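Local coordinates for glideosome-associated protein 50 (Plasmodium falciparum 3D7, PDB 3TGH) that serves in the glideosome complex of gliding motility and host cell invasion, probably anchoring it to the inner membrane complex, on a purple acid phosphatase fold, at residues D47-K50 with A56-N59. Sequence-based numbering, arbitrary orientation.
Sequences DGVK and AWKN
CG1 of Val49 rests over one face of the Trp57 indole, 4.1 Å above the ring plane and displaced toward the rim, in a connection of the calcineurin-like phosphoesterase fold that leads from strand 37-40 into helix 56-62. The two side chains cross at roughly a right angle. CG1 sits 4.2 Å from both NE1 and CE2 of Trp57, while the second methyl, CG2, approaches CZ2 of the six-membered ring at 4.1 Å. Phe45 and Trp121 pack edge-to-face with the indole, Lys95 adds a cation-pi contact, and Gln92 of helix 89-97 touches both Val49 and Trp57. The ring nitrogen NE1 is hydrogen-bonded to the carbonyl oxygen of Gly51, so the one polar atom of this buried side chain is satisfied within the same connection. With CG anti to its carbonyl carbon (chi1 -71°), Trp57 swings its indole from the first turn of the helix back toward the preceding loop. No hydrogen bond joins the two segments; the contact is apolar packing, away from the metal-binding histidines. Beside the indole, CG1 of Val49 also reaches the helix start, lying 4.4 Å from CB of Ala56.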
ATOM      1  N   ASP A  47      -6.220   6.674  15.616  1.00 31.06           N
ATOM      2  CA  ASP A  47      -7.444   7.090  16.304  1.00 35.74           C
ATOM      3  C   ASP A  47      -8.443   7.784  15.373  1.00 34.95           C
ATOM      4  O   ASP A  47      -9.421   8.369  15.841  1.00 37.28           O
ATOM      5  CB  ASP A  47      -7.098   7.997  17.491  1.00 37.83           C
ATOM      6  CG  ASP A  47      -6.346   7.259  18.590  1.00 45.58           C
ATOM      7  OD1 ASP A  47      -6.718   6.107  18.921  1.00 51.80           O
ATOM      8  OD2 ASP A  47      -5.384   7.837  19.134  1.00 51.87           O
ATOM      9  N   GLY A  48      -8.217   7.683  14.060  1.00 32.52           N
ATOM     10  CA  GLY A  48      -9.043   8.363  13.060  1.00 32.25           C
ATOM     11  C   GLY A  48      -8.809   9.860  13.046  1.00 31.09           C
ATOM     12  O   GLY A  48      -8.068  10.384  13.877  1.00 31.92           O
ATOM     13  N   VAL A  49      -9.418  10.548  12.086  1.00 30.53           N
ATOM     14  CA  VAL A  49      -9.498  12.016  12.125  1.00 30.30           C
ATOM     15  C   VAL A  49     -10.962  12.417  12.251  1.00 31.04           C
ATOM     16  O   VAL A  49     -11.859  11.669  11.844  1.00 30.18           O
ATOM     17  CB  VAL A  49      -8.891  12.699  10.869  1.00 32.98           C
ATOM     18  CG1 VAL A  49      -7.384  12.521  10.829  1.00 33.46           C
ATOM     19  CG2 VAL A  49      -9.542  12.174   9.609  1.00 29.52           C
ATOM     20  N   LYS A  50     -11.188  13.601  12.803  1.00 31.81           N
ATOM     21  CA  LYS A  50     -12.533  14.095  13.087  1.00 34.39           C
ATOM     22  C   LYS A  50     -13.111  14.938  11.957  1.00 31.90           C
ATOM     23  O   LYS A  50     -14.312  15.184  11.927  1.00 31.52           O
ATOM     24  CB  LYS A  50     -12.528  14.923  14.369  1.00 36.95           C
ATOM     25  CG  LYS A  50     -12.238  14.113  15.621  1.00 43.74           C
ATOM     26  CD  LYS A  50     -12.221  15.006  16.846  1.00 48.73           C
ATOM     27  CE  LYS A  50     -12.037  14.195  18.126  1.00 52.46           C
ATOM     28  NZ  LYS A  50     -12.086  15.063  19.333  0.54 53.47           N
ATOM     29  N   ALA A  56      -4.910  16.958  14.002  1.00 30.24           N
ATOM     30  CA  ALA A  56      -4.153  15.733  13.736  1.00 30.25           C
ATOM     31  C   ALA A  56      -3.487  15.705  12.354  1.00 29.60           C
ATOM     32  O   ALA A  56      -2.416  15.118  12.206  1.00 29.23           O
ATOM     33  CB  ALA A  56      -5.045  14.506  13.928  1.00 29.78           C
ATOM     34  N   TRP A  57      -4.096  16.337  11.350  1.00 28.23           N
ATOM     35  CA  TRP A  57      -3.461  16.419  10.022  1.00 28.70           C
ATOM     36  C   TRP A  57      -2.091  17.093  10.116  1.00 29.98           C
ATOM     37  O   TRP A  57      -1.103  16.610   9.562  1.00 29.05           O
ATOM     38  CB  TRP A  57      -4.332  17.183   9.019  1.00 27.09           C
ATOM     39  CG  TRP A  57      -5.562  16.459   8.572  1.00 23.80           C
ATOM     40  CD1 TRP A  57      -6.849  16.710   8.958  1.00 24.50           C
ATOM     41  CD2 TRP A  57      -5.633  15.384   7.626  1.00 22.66           C
ATOM     42  NE1 TRP A  57      -7.713  15.860   8.321  1.00 27.21           N
ATOM     43  CE2 TRP A  57      -6.997  15.037   7.492  1.00 23.39           C
ATOM     44  CE3 TRP A  57      -4.679  14.681   6.882  1.00 23.14           C
ATOM     45  CZ2 TRP A  57      -7.428  14.006   6.649  1.00 24.42           C
ATOM     46  CZ3 TRP A  57      -5.109  13.667   6.037  1.00 23.93           C
ATOM     47  CH2 TRP A  57      -6.471  13.347   5.922  1.00 23.29           C
ATOM     48  N   LYS A  58      -2.043  18.219  10.817  1.00 31.61           N
ATOM     49  CA  LYS A  58      -0.795  18.945  11.009  1.00 33.00           C
ATOM     50  C   LYS A  58       0.151  18.213  11.963  1.00 32.98           C
ATOM     51  O   LYS A  58       1.339  18.035  11.661  1.00 33.30           O
ATOM     52  CB  LYS A  58      -1.071  20.355  11.527  1.00 36.00           C
ATOM     53  CG  LYS A  58       0.154  21.252  11.533  1.00 40.56           C
ATOM     54  CD  LYS A  58      -0.208  22.689  11.870  1.00 46.47           C
ATOM     55  CE  LYS A  58       1.009  23.600  11.780  1.00 50.51           C
ATOM     56  NZ  LYS A  58       2.028  23.286  12.818  1.00 50.10           N
ATOM     57  N   ASN A  59      -0.386  17.782  13.101  1.00 31.99           N
ATOM     58  CA  ASN A  59       0.429  17.215  14.183  1.00 35.11           C
ATOM     59  C   ASN A  59       1.010  15.830  13.904  1.00 33.30           C
ATOM     60  O   ASN A  59       2.120  15.537  14.347  1.00 32.80           O
ATOM     61  CB  ASN A  59      -0.375  17.159  15.488  1.00 37.00           C
ATOM     62  CG  ASN A  59      -0.754  18.534  16.002  1.00 42.23           C
ATOM     63  OD1 ASN A  59      -0.021  19.511  15.815  1.00 47.66           O
ATOM     64  ND2 ASN A  59      -1.897  18.616  16.668  1.00 45.40           N
TER